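Local coordinates for protein 432aa long hypothetical deoxyribodipyrimidine photolyase (Sulfolobus tokodaii, PDB 2E0I) that probably repairs ultraviolet-damaged DNA as a light-driven cyclobutane pyrimidine dimer photolyase, with one FAD as catalytic cofactor and a second FAD as likely light-harvesting antenna, at residues A[258-270]-A[347-360]. Residues are numbered along the deposited sequence; the frame is centred on the assembly and turned at random.
Sequences PHVFGHCYRREYD and NGNWQWIASTGVDY. With FAD (flavin-adenine dinucleotide), chain E.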
loop_
_atom_site.group_PDB
_atom_site.type_symbol
_atom_site.label_atom_id
_atom_site.label_comp_id
_atom_site.label_asym_id
_atom_site.label_seq_id
_atom_site.Cartn_x
_atom_site.Cartn_y
_atom_site.Cartn_z
ATOM N N PRO A 258 -13.696 -3.464 10.700
ATOM C CA PRO A 258 -13.743 -2.138 10.086
ATOM C C PRO A 258 -13.374 -0.989 11.028
ATOM O O PRO A 258 -12.926 0.067 10.585
ATOM C CB PRO A 258 -15.188 -2.032 9.607
ATOM C CG PRO A 258 -15.575 -3.443 9.362
ATOM C CD PRO A 258 -14.981 -4.162 10.540
ATOM N N HIS A 259 -13.561 -1.180 12.327
ATOM C CA HIS A 259 -13.255 -0.110 13.256
ATOM C C HIS A 259 -11.786 0.289 13.262
ATOM O O HIS A 259 -11.447 1.362 13.765
ATOM C CB HIS A 259 -13.702 -0.465 14.689
ATOM C CG HIS A 259 -12.847 -1.492 15.371
ATOM N ND1 HIS A 259 -12.997 -2.850 15.166
ATOM C CD2 HIS A 259 -11.817 -1.354 16.244
ATOM C CE1 HIS A 259 -12.097 -3.501 15.885
ATOM N NE2 HIS A 259 -11.368 -2.617 16.547
ATOM N N VAL A 260 -10.902 -0.542 12.716
ATOM C CA VAL A 260 -9.492 -0.162 12.741
ATOM C C VAL A 260 -9.290 1.163 12.021
ATOM O O VAL A 260 -8.374 1.922 12.344
ATOM C CB VAL A 260 -8.562 -1.230 12.110
ATOM C CG1 VAL A 260 -8.720 -2.550 12.845
ATOM C CG2 VAL A 260 -8.859 -1.378 10.624
ATOM N N PHE A 261 -10.145 1.456 11.051
ATOM C CA PHE A 261 -10.021 2.712 10.334
ATOM C C PHE A 261 -10.611 3.840 11.157
ATOM O O PHE A 261 -11.756 4.223 10.964
ATOM C CB PHE A 261 -10.726 2.613 8.992
ATOM C CG PHE A 261 -10.075 1.654 8.049
ATOM C CD1 PHE A 261 -8.747 1.833 7.668
ATOM C CD2 PHE A 261 -10.774 0.562 7.553
ATOM C CE1 PHE A 261 -8.124 0.942 6.809
ATOM C CE2 PHE A 261 -10.160 -0.336 6.691
ATOM C CZ PHE A 261 -8.829 -0.146 6.318
ATOM N N GLY A 262 -9.826 4.366 12.090
ATOM C CA GLY A 262 -10.313 5.443 12.931
ATOM C C GLY A 262 -10.141 5.171 14.413
ATOM O O GLY A 262 -10.049 6.110 15.198
ATOM N N HIS A 263 -10.122 3.896 14.799
ATOM C CA HIS A 263 -9.951 3.510 16.198
ATOM C C HIS A 263 -8.845 2.478 16.309
ATOM O O HIS A 263 -8.371 1.962 15.311
ATOM C CB HIS A 263 -11.226 2.885 16.765
ATOM C CG HIS A 263 -12.453 3.730 16.610
ATOM N ND1 HIS A 263 -13.672 3.367 17.143
ATOM C CD2 HIS A 263 -12.662 4.897 15.957
ATOM C CE1 HIS A 263 -14.578 4.272 16.824
ATOM N NE2 HIS A 263 -13.990 5.211 16.103
ATOM N N CYS A 264 -8.451 2.169 17.535
ATOM C CA CYS A 264 -7.410 1.179 17.774
ATOM C C CYS A 264 -7.991 -0.227 17.666
ATOM O O CYS A 264 -9.131 -0.465 18.065
ATOM C CB CYS A 264 -6.806 1.372 19.167
ATOM S SG CYS A 264 -6.018 2.975 19.448
ATOM N N TYR A 265 -7.208 -1.153 17.118
ATOM C CA TYR A 265 -7.653 -2.530 16.985
ATOM C C TYR A 265 -8.109 -2.960 18.375
ATOM O O TYR A 265 -9.230 -3.441 18.554
ATOM C CB TYR A 265 -6.504 -3.406 16.493
ATOM C CG TYR A 265 -6.860 -4.863 16.376
ATOM C CD1 TYR A 265 -7.909 -5.277 15.564
ATOM C CD2 TYR A 265 -6.169 -5.825 17.106
ATOM C CE1 TYR A 265 -8.270 -6.613 15.482
ATOM C CE2 TYR A 265 -6.517 -7.170 17.035
ATOM C CZ TYR A 265 -7.570 -7.558 16.224
ATOM O OH TYR A 265 -7.945 -8.880 16.167
ATOM N N ARG A 266 -7.228 -2.771 19.354
ATOM C CA ARG A 266 -7.524 -3.077 20.745
ATOM C C ARG A 266 -8.072 -1.773 21.315
ATOM O O ARG A 266 -7.326 -0.950 21.840
ATOM C CB ARG A 266 -6.252 -3.498 21.477
ATOM C CG ARG A 266 -5.723 -4.833 21.004
ATOM C CD ARG A 266 -4.661 -5.365 21.924
ATOM N NE ARG A 266 -3.389 -4.679 21.758
ATOM C CZ ARG A 266 -2.338 -4.885 22.545
ATOM N NH1 ARG A 266 -2.426 -5.755 23.545
ATOM N NH2 ARG A 266 -1.203 -4.225 22.341
ATOM N N ARG A 267 -9.386 -1.605 21.186
ATOM C CA ARG A 267 -10.103 -0.405 21.610
ATOM C C ARG A 267 -9.695 0.315 22.899
ATOM O O ARG A 267 -9.719 1.546 22.936
ATOM C CB ARG A 267 -11.604 -0.703 21.641
ATOM C CG ARG A 267 -12.130 -1.267 20.333
ATOM C CD ARG A 267 -13.620 -1.567 20.397
ATOM N NE ARG A 267 -14.013 -2.547 19.384
ATOM C CZ ARG A 267 -13.674 -3.837 19.406
ATOM N NH1 ARG A 267 -14.076 -4.648 18.433
ATOM N NH2 ARG A 267 -12.942 -4.326 20.402
ATOM N N GLU A 268 -9.322 -0.420 23.948
ATOM C CA GLU A 268 -8.933 0.225 25.202
ATOM C C GLU A 268 -7.971 1.400 25.023
ATOM O O GLU A 268 -8.099 2.430 25.690
ATOM C CB GLU A 268 -8.328 -0.786 26.194
ATOM C CG GLU A 268 -7.210 -1.656 25.681
ATOM C CD GLU A 268 -7.683 -2.877 24.904
ATOM O OE1 GLU A 268 -8.786 -2.835 24.305
ATOM O OE2 GLU A 268 -6.926 -3.876 24.882
ATOM N N TYR A 269 -7.020 1.257 24.107
ATOM C CA TYR A 269 -6.033 2.301 23.857
ATOM C C TYR A 269 -6.553 3.552 23.156
ATOM O O TYR A 269 -5.782 4.456 22.833
ATOM C CB TYR A 269 -4.867 1.706 23.086
ATOM C CG TYR A 269 -4.134 0.653 23.879
ATOM C CD1 TYR A 269 -3.347 0.999 24.975
ATOM C CD2 TYR A 269 -4.236 -0.695 23.541
ATOM C CE1 TYR A 269 -2.678 0.030 25.712
ATOM C CE2 TYR A 269 -3.573 -1.672 24.273
ATOM C CZ TYR A 269 -2.795 -1.306 25.354
ATOM O OH TYR A 269 -2.126 -2.274 26.065
ATOM N N ASP A 270 -7.859 3.609 22.923
ATOM C CA ASP A 270 -8.452 4.783 22.302
ATOM C C ASP A 270 -8.459 5.904 23.348
ATOM O O ASP A 270 -8.907 7.024 23.089
ATOM C CB ASP A 270 -9.880 4.471 21.841
ATOM C CG ASP A 270 -9.964 4.166 20.348
ATOM O OD1 ASP A 270 -11.039 3.721 19.887
ATOM O OD2 ASP A 270 -8.962 4.383 19.631
ATOM N N ASN A 347 -2.645 0.661 7.701
ATOM C CA ASN A 347 -3.262 0.724 9.021
ATOM C C ASN A 347 -2.759 -0.396 9.936
ATOM O O ASN A 347 -2.340 -0.144 11.078
ATOM C CB ASN A 347 -4.779 0.627 8.893
ATOM C CG ASN A 347 -5.478 0.837 10.216
ATOM O OD1 ASN A 347 -5.422 -0.017 11.111
ATOM N ND2 ASN A 347 -6.128 1.990 10.364
ATOM N N GLY A 348 -2.799 -1.626 9.419
ATOM C CA GLY A 348 -2.368 -2.785 10.177
ATOM C C GLY A 348 -0.977 -2.622 10.730
ATOM O O GLY A 348 -0.721 -2.874 11.912
ATOM N N ASN A 349 -0.071 -2.178 9.870
ATOM C CA ASN A 349 1.309 -1.983 10.268
ATOM C C ASN A 349 1.489 -0.894 11.314
ATOM O O ASN A 349 2.247 -1.079 12.262
ATOM C CB ASN A 349 2.157 -1.700 9.036
ATOM C CG ASN A 349 2.649 -2.976 8.363
ATOM O OD1 ASN A 349 3.613 -3.588 8.816
ATOM N ND2 ASN A 349 1.986 -3.382 7.286
ATOM N N TRP A 350 0.796 0.234 11.163
ATOM C CA TRP A 350 0.933 1.300 12.147
ATOM C C TRP A 350 0.487 0.836 13.522
ATOM O O TRP A 350 1.193 1.024 14.516
ATOM C CB TRP A 350 0.135 2.544 11.744
ATOM C CG TRP A 350 0.901 3.452 10.827
ATOM C CD1 TRP A 350 0.842 3.485 9.460
ATOM C CD2 TRP A 350 1.905 4.404 11.208
ATOM N NE1 TRP A 350 1.755 4.397 8.967
ATOM C CE2 TRP A 350 2.418 4.974 10.018
ATOM C CE3 TRP A 350 2.422 4.826 12.436
ATOM C CZ2 TRP A 350 3.418 5.939 10.024
ATOM C CZ3 TRP A 350 3.418 5.788 12.444
ATOM C CH2 TRP A 350 3.906 6.334 11.247
ATOM N N GLN A 351 -0.681 0.216 13.583
ATOM C CA GLN A 351 -1.187 -0.251 14.860
ATOM C C GLN A 351 -0.256 -1.291 15.450
ATOM O O GLN A 351 -0.057 -1.348 16.656
ATOM C CB GLN A 351 -2.584 -0.830 14.689
ATOM C CG GLN A 351 -3.565 0.156 14.116
ATOM C CD GLN A 351 -4.855 0.140 14.867
ATOM O OE1 GLN A 351 -4.849 0.187 16.101
ATOM N NE2 GLN A 351 -5.979 0.078 14.143
ATOM N N TRP A 352 0.314 -2.123 14.592
ATOM C CA TRP A 352 1.229 -3.153 15.048
ATOM C C TRP A 352 2.377 -2.478 15.779
ATOM O O TRP A 352 2.712 -2.825 16.896
ATOM C CB TRP A 352 1.774 -3.932 13.853
ATOM C CG TRP A 352 2.471 -5.220 14.214
ATOM C CD1 TRP A 352 1.895 -6.449 14.347
ATOM C CD2 TRP A 352 3.867 -5.399 14.506
ATOM N NE1 TRP A 352 2.840 -7.384 14.703
ATOM C CE2 TRP A 352 4.058 -6.767 14.810
ATOM C CE3 TRP A 352 4.973 -4.537 14.541
ATOM C CZ2 TRP A 352 5.313 -7.296 15.148
ATOM C CZ3 TRP A 352 6.226 -5.064 14.876
ATOM C CH2 TRP A 352 6.381 -6.430 15.174
ATOM N N ILE A 353 2.981 -1.501 15.131
ATOM C CA ILE A 353 4.098 -0.782 15.705
ATOM C C ILE A 353 3.743 -0.017 16.977
ATOM O O ILE A 353 4.521 0.015 17.925
ATOM C CB ILE A 353 4.697 0.182 14.653
ATOM C CG1 ILE A 353 5.981 -0.414 14.105
ATOM C CG2 ILE A 353 4.984 1.539 15.256
ATOM C CD1 ILE A 353 7.034 -0.641 15.183
ATOM N N ALA A 354 2.569 0.600 16.994
ATOM C CA ALA A 354 2.132 1.372 18.149
ATOM C C ALA A 354 1.644 0.442 19.232
ATOM O O ALA A 354 1.203 0.879 20.289
ATOM C CB ALA A 354 1.012 2.322 17.744
ATOM N N SER A 355 1.747 -0.848 18.949
ATOM C CA SER A 355 1.292 -1.899 19.844
ATOM C C SER A 355 -0.114 -1.630 20.375
ATOM O O SER A 355 -0.371 -1.661 21.578
ATOM C CB SER A 355 2.301 -2.147 20.986
ATOM O OG SER A 355 2.774 -0.952 21.564
ATOM N N THR A 356 -1.014 -1.345 19.439
ATOM C CA THR A 356 -2.420 -1.118 19.728
ATOM C C THR A 356 -3.112 -2.065 18.768
ATOM O O THR A 356 -4.324 -2.016 18.598
ATOM C CB THR A 356 -2.880 0.314 19.394
ATOM O OG1 THR A 356 -2.752 0.547 17.987
ATOM C CG2 THR A 356 -2.058 1.332 20.153
ATOM N N GLY A 357 -2.312 -2.922 18.136
ATOM C CA GLY A 357 -2.835 -3.877 17.180
ATOM C C GLY A 357 -2.564 -5.346 17.455
ATOM O O GLY A 357 -2.624 -5.810 18.592
ATOM N N VAL A 358 -2.260 -6.079 16.391
ATOM C CA VAL A 358 -2.013 -7.512 16.458
ATOM C C VAL A 358 -0.839 -7.941 17.318
ATOM O O VAL A 358 -0.852 -9.031 17.884
ATOM C CB VAL A 358 -1.872 -8.087 15.044
ATOM C CG1 VAL A 358 -1.135 -9.412 15.074
ATOM C CG2 VAL A 358 -3.261 -8.275 14.446
ATOM N N ASP A 359 0.190 -7.115 17.412
ATOM C CA ASP A 359 1.307 -7.472 18.266
ATOM C C ASP A 359 0.908 -6.963 19.640
ATOM O O ASP A 359 0.748 -5.750 19.841
ATOM C CB ASP A 359 2.589 -6.784 17.819
ATOM C CG ASP A 359 3.785 -7.224 18.630
ATOM O OD1 ASP A 359 4.858 -6.586 18.517
ATOM O OD2 ASP A 359 3.643 -8.218 19.378
ATOM N N TYR A 360 0.748 -7.886 20.582
ATOM C CA TYR A 360 0.318 -7.532 21.934
ATOM C C TYR A 360 1.414 -7.035 22.900
ATOM O O TYR A 360 1.110 -6.371 23.899
ATOM C CB TYR A 360 -0.468 -8.716 22.536
ATOM C CG TYR A 360 -1.774 -8.999 21.798
ATOM C CD1 TYR A 360 -2.891 -8.166 21.964
ATOM C CD2 TYR A 360 -1.880 -10.067 20.895
ATOM C CE1 TYR A 360 -4.081 -8.388 21.248
ATOM C CE2 TYR A 360 -3.071 -10.298 20.171
ATOM C CZ TYR A 360 -4.165 -9.452 20.357
ATOM O OH TYR A 360 -5.343 -9.670 19.673
HETATM P PA FAD E . 10.245 -6.533 0.293
HETATM O O1A FAD E . 11.069 -6.699 -0.926
HETATM O O2A FAD E . 10.585 -7.069 1.629
HETATM O O5B FAD E . 9.140 -7.624 -0.134
HETATM C C5B FAD E . 8.350 -8.315 0.836
HETATM C C4B FAD E . 6.894 -8.381 0.371
HETATM O O4B FAD E . 6.065 -9.057 1.332
HETATM C C3B FAD E . 6.339 -6.963 0.222
HETATM O O3B FAD E . 6.469 -6.562 -1.144
HETATM C C2B FAD E . 4.861 -7.206 0.517
HETATM O O2B FAD E . 4.243 -7.845 -0.601
HETATM C C1B FAD E . 4.977 -8.185 1.686
HETATM N N9A FAD E . 5.298 -7.493 2.958
HETATM C C8A FAD E . 6.502 -7.343 3.507
HETATM N N7A FAD E . 6.382 -6.751 4.694
HETATM C C5A FAD E . 5.089 -6.518 4.903
HETATM C C6A FAD E . 4.351 -5.939 5.930
HETATM N N6A FAD E . 4.948 -5.488 7.029
HETATM N N1A FAD E . 3.019 -5.846 5.803
HETATM C C2A FAD E . 2.394 -6.296 4.728
HETATM N N3A FAD E . 3.063 -6.857 3.736
HETATM C C4A FAD E . 4.397 -6.982 3.793
HETATM N N1 FAD E . 3.035 -2.015 2.428
HETATM C C2 FAD E . 2.160 -1.612 1.411
HETATM O O2 FAD E . 2.090 -2.242 0.358
HETATM N N3 FAD E . 1.395 -0.450 1.568
HETATM C C4 FAD E . 1.520 0.305 2.740
HETATM O O4 FAD E . 0.807 1.294 2.903
HETATM C C4X FAD E . 2.403 -0.091 3.740
HETATM N N5 FAD E . 2.580 0.722 4.865
HETATM C C5X FAD E . 3.450 0.327 5.890
HETATM C C6 FAD E . 3.596 1.143 7.007
HETATM C C7 FAD E . 4.429 0.747 8.048
HETATM C C7M FAD E . 4.547 1.649 9.278
HETATM C C8 FAD E . 5.119 -0.462 7.965
HETATM C C8M FAD E . 6.021 -0.938 9.106
HETATM C C9 FAD E . 4.967 -1.270 6.842
HETATM C C9A FAD E . 4.127 -0.889 5.798
HETATM N N10 FAD E . 3.948 -1.707 4.667
HETATM C C10 FAD E . 3.161 -1.252 3.597
HETATM C "C1'" FAD E . 4.620 -3.029 4.585
HETATM C "C2'" FAD E . 6.008 -3.094 3.942
HETATM O "O2'" FAD E . 6.892 -2.156 4.563
HETATM C "C3'" FAD E . 5.968 -2.858 2.431
HETATM O "O3'" FAD E . 5.042 -3.770 1.835
HETATM C "C4'" FAD E . 7.343 -3.080 1.796
HETATM O "O4'" FAD E . 8.312 -2.220 2.402
HETATM C "C5'" FAD E . 7.303 -2.812 0.290
HETATM O "O5'" FAD E . 8.608 -2.921 -0.289
HETATM P P FAD E . 9.110 -4.283 -0.987
HETATM O O1P FAD E . 8.065 -4.720 -1.939
HETATM O O2P FAD E . 10.471 -4.027 -1.510
HETATM O O3P FAD E . 9.174 -5.328 0.240
HETATM O O HOH W 1 -6.387 -10.250 17.449
#
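Gln351 of helix 343-353 meets the backbone of Tyr265 and His263 in 258-270, tying loop to helix in the helical FAD-binding domain. With CG anti to the carbonyl carbon (chi1 -58°) and a bend at chi2, its amide faces the loop backbone. Gln351 OE1 is gripped twice: Tyr265 N donates to it at 2.9 Å, tilted from the carbonyl plane, while Thr356 OG1 comes in that plane, on a lone pair. On the other side of the amide, Gln351 NE2 bonds Asn347 OD1 at 3.1 Å, in plane for both groups, and more weakly His263 O. Without this amide, as with an alanine here, Tyr265 N and Thr356 OG1 would probably lose their shared acceptor and Asn347 would be freer to turn. One helical turn earlier, Asn347 ND2 donates to Val260 O at 3.0 Å from above the carbonyl plane, and also bonds Glu331; its amide stands 73° from the Phe261 ring.

Beyond the Schellman motif that ends the helix at Ser355, Arg266 N bonds Thr356 O at 3.1 Å. Tyr265, its CG anti to the backbone N (chi1 178°), sets CB 3.3 Å from Thr356 O and CD2 against Gly357 C. Tyr269 CE2 sits over the centre of one guanidinium face of Arg266, the planes well inclined; Tyr360, poorly ordered, turns its edge to that group, and Arg266 NH2 bonds Ser355 O weakly, near the guanidinium plane. From the helix's other flank, Asn349 holds the adenine of FAD by two bonds, OD1 accepting from N6A and ND2 donating to N1A. At the outer end, one water lies between Tyr265 OH and Tyr360 OH.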